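Local coordinates for putative methyltransferase (Porphyromonas gingivalis, PDB 3LL7), which is a putative methyltransferase, probably transferring a methyl group to a substrate that has not been identified, at residues 285-290 against 315-320; 292-297 against 325-330. All coordinates share one frame; numbering follows the deposited sequence. Where two conformers were deposited one is given.

Contact 1: residues 285-290 against 315-320; sequences PYTDSI and GLRKLH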
loop_
_atom_site.group_PDB
_atom_site.type_symbol
_atom_site.label_atom_id
_atom_site.label_comp_id
_atom_site.label_asym_id
_atom_site.label_seq_id
_atom_site.Cartn_x
_atom_site.Cartn_y
_atom_site.Cartn_z
ATOM N N PRO A 285 20.859 -11.757 20.659
ATOM C CA PRO A 285 21.258 -13.126 20.604
ATOM C C PRO A 285 20.759 -13.665 19.290
ATOM O O PRO A 285 19.694 -13.258 18.797
ATOM C CB PRO A 285 20.511 -13.792 21.777
ATOM C CG PRO A 285 19.461 -12.873 22.210
ATOM C CD PRO A 285 19.628 -11.565 21.461
ATOM N N TYR A 286 21.558 -14.519 18.694
ATOM C CA TYR A 286 21.099 -15.319 17.588
ATOM C C TYR A 286 21.209 -16.743 18.060
ATOM O O TYR A 286 22.140 -17.110 18.778
ATOM C CB TYR A 286 21.925 -15.044 16.331
ATOM C CG TYR A 286 21.644 -13.661 15.793
ATOM C CD1 TYR A 286 20.548 -13.427 14.969
ATOM C CD2 TYR A 286 22.444 -12.585 16.139
ATOM C CE1 TYR A 286 20.260 -12.167 14.493
ATOM C CE2 TYR A 286 22.162 -11.309 15.677
ATOM C CZ TYR A 286 21.075 -11.108 14.841
ATOM O OH TYR A 286 20.775 -9.855 14.373
ATOM N N THR A 287 20.231 -17.544 17.688
ATOM C CA THR A 287 20.110 -18.879 18.231
ATOM C C THR A 287 20.501 -19.981 17.240
ATOM O O THR A 287 20.149 -19.925 16.055
ATOM C CB THR A 287 18.696 -19.107 18.830
ATOM O OG1 THR A 287 18.667 -20.399 19.450
ATOM C CG2 THR A 287 17.564 -19.007 17.752
ATOM N N ASP A 288 21.250 -20.955 17.745
ATOM C CA ASP A 288 21.616 -22.124 16.983
ATOM C C ASP A 288 20.488 -23.130 16.992
ATOM O O ASP A 288 20.464 -24.061 16.165
ATOM C CB ASP A 288 22.854 -22.786 17.585
ATOM C CG ASP A 288 24.119 -22.033 17.282
ATOM O OD1 ASP A 288 24.097 -21.220 16.354
ATOM O OD2 ASP A 288 25.147 -22.256 17.966
ATOM N N SER A 289 19.559 -22.950 17.937
ATOM C CA SER A 289 18.516 -23.941 18.183
ATOM C C SER A 289 17.123 -23.317 18.142
ATOM O O SER A 289 16.939 -22.113 18.399
ATOM C CB SER A 289 18.749 -24.657 19.525
ATOM O OG SER A 289 18.730 -23.706 20.575
ATOM N N ILE A 290 16.146 -24.149 17.798
ATOM C CA ILE A 290 14.775 -23.689 17.635
ATOM C C ILE A 290 14.022 -23.891 18.928
ATOM O O ILE A 290 14.291 -24.841 19.665
ATOM C CB ILE A 290 14.080 -24.415 16.411
ATOM C CG1 ILE A 290 12.904 -23.596 15.828
ATOM C CG2 ILE A 290 13.630 -25.813 16.774
ATOM C CD1 ILE A 290 13.325 -22.236 15.182
ATOM N N GLY A 315 11.088 -9.822 23.296
ATOM C CA GLY A 315 11.801 -10.833 24.062
ATOM C C GLY A 315 11.915 -12.155 23.317
ATOM O O GLY A 315 11.715 -13.220 23.896
ATOM N N LEU A 316 12.222 -12.061 22.024
ATOM C CA LEU A 316 12.301 -13.231 21.145
ATOM C C LEU A 316 13.756 -13.402 20.712
ATOM O O LEU A 316 14.553 -12.487 20.881
ATOM C CB LEU A 316 11.377 -13.036 19.913
ATOM C CG LEU A 316 9.929 -12.593 20.107
ATOM C CD1 LEU A 316 9.254 -12.294 18.751
ATOM C CD2 LEU A 316 9.100 -13.616 20.878
ATOM N N ARG A 317 14.126 -14.598 20.238
ATOM C CA ARG A 317 15.454 -14.856 19.701
ATOM C C ARG A 317 15.328 -14.894 18.182
ATOM O O ARG A 317 14.348 -15.427 17.665
ATOM C CB ARG A 317 15.964 -16.229 20.198
ATOM C CG ARG A 317 16.309 -16.214 21.705
ATOM C CD ARG A 317 16.194 -17.575 22.332
ATOM N NE ARG A 317 17.266 -18.521 21.996
ATOM C CZ ARG A 317 18.563 -18.388 22.310
ATOM N NH1 ARG A 317 19.023 -17.291 22.912
ATOM N NH2 ARG A 317 19.419 -19.360 21.991
ATOM N N LYS A 318 16.291 -14.318 17.473
ATOM C CA LYS A 318 16.237 -14.302 16.005
ATOM C C LYS A 318 17.145 -15.422 15.514
ATOM O O LYS A 318 18.144 -15.729 16.166
ATOM C CB LYS A 318 16.714 -12.957 15.468
ATOM C CG LYS A 318 16.453 -12.768 13.985
ATOM C CD LYS A 318 16.489 -11.236 13.662
ATOM C CE LYS A 318 16.051 -10.967 12.214
ATOM N NZ LYS A 318 17.103 -11.299 11.253
ATOM N N LEU A 319 16.804 -16.062 14.395
ATOM C CA LEU A 319 17.588 -17.212 13.940
ATOM C C LEU A 319 18.991 -16.853 13.430
ATOM O O LEU A 319 19.945 -17.558 13.711
ATOM C CB LEU A 319 16.802 -17.977 12.870
ATOM C CG LEU A 319 15.833 -19.028 13.429
ATOM C CD1 LEU A 319 14.967 -18.616 14.588
ATOM C CD2 LEU A 319 14.963 -19.673 12.275
ATOM N N HIS A 320 19.097 -15.751 12.689
ATOM C CA HIS A 320 20.321 -15.381 11.991
ATOM C C HIS A 320 20.087 -13.939 11.525
ATOM O O HIS A 320 18.935 -13.546 11.310
ATOM C CB HIS A 320 20.503 -16.308 10.763
ATOM C CG HIS A 320 21.787 -16.118 9.998
ATOM N ND1 HIS A 320 21.972 -15.099 9.086
ATOM C CD2 HIS A 320 22.925 -16.854 9.971
ATOM C CE1 HIS A 320 23.177 -15.200 8.551
ATOM N NE2 HIS A 320 23.778 -16.261 9.072
#
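Thr-287 carries the tight part of this contact, meeting Arg-317 with its hydroxyl and Leu-319 with its methyl. Its backbone N donates to Lys-318 O at 3.2 Å, and the same carbonyl takes a CA-H...O contact from Tyr-286 CA at 3.3 Å; Tyr-286 and Lys-318 form a single backbone bridge. The threonine's chi1 of -175° places OG1 beside its carbonyl carbon, where it gives its proton to Ser-289 O at 2.7 Å, on a lone pair of that carbonyl, and accepts a weak, bent bond from Arg-317 NH2 at 2.8 Å. The arginine chain bends at chi3 (74°) and crosses the threonine at about a right angle, which brings one face of the guanidinium over Thr-287 CB. Away from the guanidinium, the methyl end of Thr-287 is apolar: CG2 nears Leu-319 CD1, which also meets Ile-290 CD1 at 4.0 Å, and Ile-290 touches Leu-342 and Ile-345 of strand 337-347. Buried Lys-318 bends its NZ round to His-320 O, with Ser-323 O and His-324 ND1 as further partners. The partly exposed Tyr-286 ring sets CE1 3.5 Å from His-320 C and 3.8 Å from Lys-318 CB, with the Leu-319 carbonyl carbon at its edge. Toward solvent the fit loosens at exposed Pro-285, whose side chain touches with CB, 4.0 Å from Arg-317 NH1. A loop leading into strand 293-297 is thus laid along strand 317-320 in the C-terminal ferredoxin-like and THUMP-like region, a single beta bridge at the sheet's outermost strand within the chain.

Contact 2: residues 292-297 against 325-330; sequences KYVYEP and LYTSEA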
loop_
_atom_site.group_PDB
_atom_site.type_symbol
_atom_site.label_atom_id
_atom_site.label_comp_id
_atom_site.label_asym_id
_atom_site.label_seq_id
_atom_site.Cartn_x
_atom_site.Cartn_y
_atom_site.Cartn_z
ATOM N N LYS A 292 9.893 -23.567 20.896
ATOM C CA LYS A 292 8.540 -24.077 20.687
ATOM C C LYS A 292 7.739 -23.238 19.716
ATOM O O LYS A 292 6.988 -23.769 18.911
ATOM C CB LYS A 292 7.783 -24.058 22.024
ATOM C CG LYS A 292 6.396 -24.688 21.949
ATOM C CD LYS A 292 5.736 -24.801 23.339
ATOM C CE LYS A 292 4.366 -25.429 23.201
ATOM N NZ LYS A 292 3.457 -24.884 24.258
ATOM N N TYR A 293 7.828 -21.921 19.866
ATOM C CA TYR A 293 7.091 -21.000 18.981
ATOM C C TYR A 293 7.985 -20.368 17.927
ATOM O O TYR A 293 9.158 -20.029 18.178
ATOM C CB TYR A 293 6.353 -19.935 19.839
ATOM C CG TYR A 293 5.302 -20.577 20.728
ATOM C CD1 TYR A 293 4.077 -20.963 20.198
ATOM C CD2 TYR A 293 5.541 -20.818 22.101
ATOM C CE1 TYR A 293 3.095 -21.584 21.005
ATOM C CE2 TYR A 293 4.554 -21.439 22.921
ATOM C CZ TYR A 293 3.345 -21.800 22.358
ATOM O OH TYR A 293 2.365 -22.411 23.128
ATOM N N VAL A 294 7.431 -20.255 16.720
ATOM C CA VAL A 294 8.131 -19.652 15.607
ATOM C C VAL A 294 7.320 -18.494 15.040
ATOM O O VAL A 294 6.114 -18.616 14.847
ATOM C CB VAL A 294 8.502 -20.721 14.526
ATOM C CG1 VAL A 294 9.187 -20.080 13.354
ATOM C CG2 VAL A 294 9.441 -21.747 15.150
ATOM N N TYR A 295 8.002 -17.377 14.783
ATOM C CA TYR A 295 7.330 -16.128 14.399
ATOM C C TYR A 295 7.862 -15.570 13.096
ATOM O O TYR A 295 9.074 -15.402 12.933
ATOM C CB TYR A 295 7.581 -15.073 15.457
ATOM C CG TYR A 295 7.121 -15.499 16.845
ATOM C CD1 TYR A 295 5.838 -15.238 17.276
ATOM C CD2 TYR A 295 8.004 -16.189 17.721
ATOM C CE1 TYR A 295 5.422 -15.628 18.579
ATOM C CE2 TYR A 295 7.614 -16.581 18.978
ATOM C CZ TYR A 295 6.329 -16.284 19.423
ATOM O OH TYR A 295 5.941 -16.678 20.687
ATOM N N GLU A 296 6.939 -15.282 12.178
ATOM C CA GLU A 296 7.330 -14.714 10.855
ATOM C C GLU A 296 6.740 -13.310 10.694
ATOM O O GLU A 296 5.516 -13.169 10.626
ATOM C CB GLU A 296 6.822 -15.589 9.683
ATOM C CG GLU A 296 7.389 -15.137 8.316
ATOM C CD GLU A 296 6.862 -15.972 7.133
ATOM O OE1 GLU A 296 5.815 -16.630 7.261
ATOM O OE2 GLU A 296 7.510 -15.967 6.064
ATOM N N PRO A 297 7.598 -12.283 10.594
ATOM C CA PRO A 297 7.100 -10.886 10.566
ATOM C C PRO A 297 6.416 -10.568 9.230
ATOM O O PRO A 297 6.801 -11.121 8.164
ATOM C CB PRO A 297 8.379 -10.042 10.720
ATOM C CG PRO A 297 9.434 -10.892 10.131
ATOM C CD PRO A 297 9.063 -12.329 10.605
ATOM N N LEU A 325 13.186 -14.526 10.907
ATOM C CA LEU A 325 12.292 -15.342 11.700
ATOM C C LEU A 325 12.781 -15.319 13.129
ATOM O O LEU A 325 13.981 -15.169 13.397
ATOM C CB LEU A 325 12.360 -16.835 11.258
ATOM C CG LEU A 325 11.807 -17.160 9.885
ATOM C CD1 LEU A 325 12.163 -18.678 9.648
ATOM C CD2 LEU A 325 10.270 -16.952 9.878
ATOM N N TYR A 326 11.847 -15.547 14.026
ATOM C CA TYR A 326 12.085 -15.488 15.463
ATOM C C TYR A 326 11.575 -16.744 16.119
ATOM O O TYR A 326 10.711 -17.437 15.560
ATOM C CB TYR A 326 11.384 -14.267 16.076
ATOM C CG TYR A 326 11.725 -13.010 15.346
ATOM C CD1 TYR A 326 12.858 -12.251 15.688
ATOM C CD2 TYR A 326 10.942 -12.602 14.274
ATOM C CE1 TYR A 326 13.174 -11.073 14.984
ATOM C CE2 TYR A 326 11.246 -11.442 13.559
ATOM C CZ TYR A 326 12.354 -10.695 13.910
ATOM O OH TYR A 326 12.642 -9.553 13.206
ATOM N N THR A 327 12.052 -16.988 17.344
ATOM C CA THR A 327 11.594 -18.137 18.104
ATOM C C THR A 327 11.610 -17.829 19.616
ATOM O O THR A 327 12.373 -16.975 20.075
ATOM C CB THR A 327 12.437 -19.407 17.774
ATOM O OG1 THR A 327 11.781 -20.556 18.311
ATOM C CG2 THR A 327 13.848 -19.315 18.357
ATOM N N SER A 328 10.778 -18.529 20.369
ATOM C CA SER A 328 10.770 -18.378 21.832
ATOM C C SER A 328 10.072 -19.563 22.449
ATOM O O SER A 328 9.276 -20.235 21.793
ATOM C CB SER A 328 10.047 -17.081 22.230
ATOM O OG SER A 328 8.644 -17.229 22.028
ATOM N N GLU A 329 10.374 -19.828 23.717
ATOM C CA GLU A 329 9.768 -20.923 24.416
ATOM C C GLU A 329 8.366 -20.535 24.903
ATOM O O GLU A 329 7.461 -21.364 24.942
ATOM C CB GLU A 329 10.696 -21.371 25.565
ATOM C CG GLU A 329 10.470 -22.795 26.107
ATOM C CD GLU A 329 10.381 -23.936 25.065
ATOM O OE1 GLU A 329 10.845 -23.826 23.884
ATOM O OE2 GLU A 329 9.844 -24.995 25.473
ATOM N N ALA A 330 8.178 -19.265 25.223
ATOM C CA ALA A 330 6.874 -18.792 25.679
ATOM C C ALA A 330 6.072 -18.170 24.540
ATOM O O ALA A 330 6.617 -17.598 23.620
ATOM C CB ALA A 330 7.036 -17.793 26.846
#
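Leu-325 lays CD2 against Glu-296 CB at 3.7 Å, while its CA-H points to Tyr-295 O. Tyr-326 follows in an antiparallel hydrogen-bonded pair with Tyr-295: its N donates to Tyr-295 O, and its own carbonyl accepts from Tyr-295 N at 2.8 Å. The two CB atoms sit 3.9 Å apart on one face of the sheet, and the Tyr-326 ring presents its edge, through CE2, to Pro-297 CD at 3.8 Å. Thr-327 faces Val-294 in a non-hydrogen-bonded pair. Its OG1, swung beside its own carbonyl carbon (chi1 -168°), donates to Tyr-293 O at 2.7 Å; Ser-328 N reaches the same oxygen from the opposite face of the carbonyl plane, at 3.1 Å, so two donors hold it. Ser-328 returns its carbonyl to Tyr-293 N at 2.9 Å, and its OG donates to Ala-330 O, beside the Tyr-295 hydroxyl, which bonds to Glu-332 N. Glu-329 bends at chi2 (49°) so that OE1 accepts a hydrogen bond from Lys-292 N at 3.1 Å, the donor lying above the carboxylate plane. The backbone of Ala-330 passes close to the Tyr-293 ring, with Glu-329 O at the ring's edge. Strand 293-297 has strand 337-347 on its other flank, strand 323-328 pairs on its other side with strand 317-320, which precedes it in the chain, and the Tyr-326 hydroxyl bonds to Phe-307 O at the start of helix 307-314.

Overall arrangement
The two contacts lie about 9 Å apart, centre to centre, on the same side of the chain's centre, and their segments alternate along the chain: 285-290, 292-297, 315-320, 325-330. Strands 317-320 and 323-328 follow each other and are neighbours in a seven-stranded mixed sheet, so Arg-317 O to Thr-327 N, 2.8 Å, a probable hydrogen bond, ties contact 1 to contact 2. The connection from 292-297 to 315-320 runs through helices 299-304 and 307-314. Contact 2 is thus the buried strand pairing and contact 1 the edge where the incoming loop joins the sheet. This sheet is separate from the ten-stranded one with its parallel core, probably the methyltransferase domain.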